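Local structure of pleckstrin homology domain-containing family A member 8 (Homo sapiens, 5KDI) at residues F71-L74 with Q75-V78. The protein binds simple glycosphingolipids through its GLTP-fold domain and probably transfers them between membranes. The protein carries 2 engineered substitutions. Residues are numbered along the deposited sequence; the frame is centred on the assembly and turned at random.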
ATOM      1  N   PHE A  71     -14.301  -6.028  15.399  1.00 22.42           N
ATOM      2  CA  PHE A  71     -13.061  -5.806  14.625  1.00 23.46           C
ATOM      3  C   PHE A  71     -13.165  -4.569  13.722  1.00 23.23           C
ATOM      4  O   PHE A  71     -12.706  -4.560  12.580  1.00 22.17           O
ATOM      5  CB  PHE A  71     -12.759  -7.093  13.808  1.00 19.86           C
ATOM      6  CG  PHE A  71     -12.421  -8.282  14.668  1.00 21.46           C
ATOM      7  CD1 PHE A  71     -11.577  -8.155  15.778  1.00 23.28           C
ATOM      8  CD2 PHE A  71     -12.885  -9.521  14.324  1.00 25.21           C
ATOM      9  CE1 PHE A  71     -11.265  -9.245  16.494  1.00 25.95           C
ATOM     10  CE2 PHE A  71     -12.564 -10.628  15.042  1.00 26.06           C
ATOM     11  CZ  PHE A  71     -11.733 -10.511  16.117  1.00 27.32           C
ATOM     12  N   THR A  72     -13.751  -3.514  14.269  1.00 22.31           N
ATOM     13  CA  THR A  72     -13.975  -2.293  13.543  1.00 23.77           C
ATOM     14  C   THR A  72     -12.713  -1.544  13.120  1.00 22.77           C
ATOM     15  O   THR A  72     -12.740  -0.774  12.141  1.00 22.86           O
ATOM     16  CB  THR A  72     -14.836  -1.295  14.350  1.00 27.31           C
ATOM     17  OG1 THR A  72     -14.194  -1.032  15.593  1.00 30.99           O
ATOM     18  CG2 THR A  72     -16.277  -1.869  14.591  1.00 31.81           C
ATOM     19  N   THR A  73     -11.597  -1.868  13.778  1.00 20.92           N
ATOM     20  CA  THR A  73     -10.349  -1.276  13.453  1.00 18.42           C
ATOM     21  C   THR A  73      -9.240  -2.307  13.312  1.00 17.42           C
ATOM     22  O   THR A  73      -9.307  -3.413  13.828  1.00 18.72           O
ATOM     23  CB  THR A  73      -9.910  -0.236  14.473  1.00 18.37           C
ATOM     24  OG1 THR A  73      -9.611  -0.906  15.688  1.00 18.89           O
ATOM     25  CG2 THR A  73     -10.986   0.838  14.688  1.00 19.97           C
ATOM     26  N   LEU A  74      -8.191  -1.892  12.623  1.00 16.74           N
ATOM     27  CA  LEU A  74      -7.004  -2.744  12.489  1.00 17.90           C
ATOM     28  C   LEU A  74      -6.429  -3.087  13.856  1.00 18.02           C
ATOM     29  O   LEU A  74      -5.960  -4.231  14.088  1.00 17.61           O
ATOM     30  CB  LEU A  74      -5.979  -2.075  11.598  1.00 16.09           C
ATOM     31  CG  LEU A  74      -6.300  -1.708  10.129  1.00 15.68           C
ATOM     32  CD1 LEU A  74      -5.163  -0.956   9.436  1.00 18.05           C
ATOM     33  CD2 LEU A  74      -6.792  -2.918   9.342  1.00 18.72           C
ATOM     34  N   GLN A  75      -6.348  -2.097  14.723  1.00 17.50           N
ATOM     35  CA  GLN A  75      -5.790  -2.315  16.038  1.00 17.01           C
ATOM     36  C   GLN A  75      -6.559  -3.360  16.860  1.00 18.73           C
ATOM     37  O   GLN A  75      -5.994  -4.200  17.543  1.00 21.32           O
ATOM     38  CB  GLN A  75      -5.628  -1.037  16.832  1.00 19.84           C
ATOM     39  CG  GLN A  75      -4.692  -0.003  16.208  1.00 19.39           C
ATOM     40  CD  GLN A  75      -5.396   1.076  15.360  1.00 16.78           C
ATOM     41  OE1 GLN A  75      -6.344   0.780  14.590  1.00 19.56           O
ATOM     42  NE2 GLN A  75      -4.944   2.323  15.538  1.00 20.03           N
ATOM     43  N   LYS A  76      -7.906  -3.333  16.739  1.00 18.04           N
ATOM     44  CA  LYS A  76      -8.742  -4.315  17.405  1.00 19.40           C
ATOM     45  C   LYS A  76      -8.456  -5.719  16.925  1.00 20.26           C
ATOM     46  O   LYS A  76      -8.425  -6.663  17.730  1.00 22.46           O
ATOM     47  CB  LYS A  76     -10.206  -3.948  17.285  1.00 19.58           C
ATOM     48  CG  LYS A  76     -10.597  -2.740  18.153  1.00 23.72           C
ATOM     49  CD  LYS A  76     -12.048  -2.339  17.884  1.00 28.17           C
ATOM     50  CE  LYS A  76     -12.532  -1.191  18.723  1.00 37.25           C
ATOM     51  NZ  LYS A  76     -12.710  -1.566  20.149  1.00 46.31           N
ATOM     52  N   ILE A  77      -8.201  -5.879  15.627  1.00 19.15           N
ATOM     53  CA  ILE A  77      -7.842  -7.187  15.106  1.00 17.11           C
ATOM     54  C   ILE A  77      -6.477  -7.644  15.657  1.00 17.79           C
ATOM     55  O   ILE A  77      -6.365  -8.767  16.164  1.00 19.12           O
ATOM     56  CB  ILE A  77      -7.823  -7.198  13.557  1.00 17.28           C
ATOM     57  CG1 ILE A  77      -9.251  -6.916  12.998  1.00 16.66           C
ATOM     58  CG2 ILE A  77      -7.254  -8.541  13.049  1.00 19.61           C
ATOM     59  CD1 ILE A  77      -9.410  -6.667  11.522  1.00 19.39           C
ATOM     60  N   VAL A  78      -5.469  -6.797  15.542  1.00 17.45           N
ATOM     61  CA  VAL A  78      -4.116  -7.154  15.960  1.00 16.78           C
ATOM     62  C   VAL A  78      -4.089  -7.441  17.457  1.00 17.69           C
ATOM     63  O   VAL A  78      -3.524  -8.481  17.901  1.00 19.68           O
ATOM     64  CB  VAL A  78      -3.109  -6.078  15.571  1.00 16.83           C
ATOM     65  CG1 VAL A  78      -1.731  -6.379  16.198  1.00 20.36           C
ATOM     66  CG2 VAL A  78      -2.992  -6.004  14.052  1.00 18.68           C
TER
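Lys76 slants across Thr73 and then runs alongside Thr72. Lys76 CB starts 3.5 Å from Thr73 OG1, with the Thr73 carbonyl O about as near. CG comes closer still, with Lys76 CG 3.2 Å from Thr73 OG1. Lys76 CD lies 3.4 Å from Thr72 OG1 and also close to the Thr73 hydroxyl. CE keeps to the hydroxyl of Thr72. The chain is extended up to CE, then bends at the last torsion (chi4 -71°), and NZ leads away from the loop. Over this outer part the Thr72 and Lys76 side chains head in the same direction.

The backbone of Lys76 also meets the Thr73 hydroxyl. Lys76 N donates to Thr73 OG1 at 3.1 Å, with an N-H...O angle of 158°. Thr73 is the N-cap of helix 74-83, which follows the loop after helix 47-64 in this mainly helical GLTP fold. OG1 sits between its own backbone N and carbonyl carbon (chi1 68°), which turns it to the first turn of the helix. Ile77 N donates to Thr73 O, and Val78 N to Leu74 O.

Phe71 and Ile77 meet on another side of the turn. The two side chains meet nearly perpendicular, with Phe71 CB 3.6 Å from Ile77 CG1. The ring turns an edge to Lys76 O, near its plane, and also makes an edge-to-face pair with His80. Gln75 OE1 comes to 3.7 Å from Thr73 CB. The Gln75 amide is bonded at both ends, with OE1 accepting from Ile22 N and NE2 donating to Ser20 O.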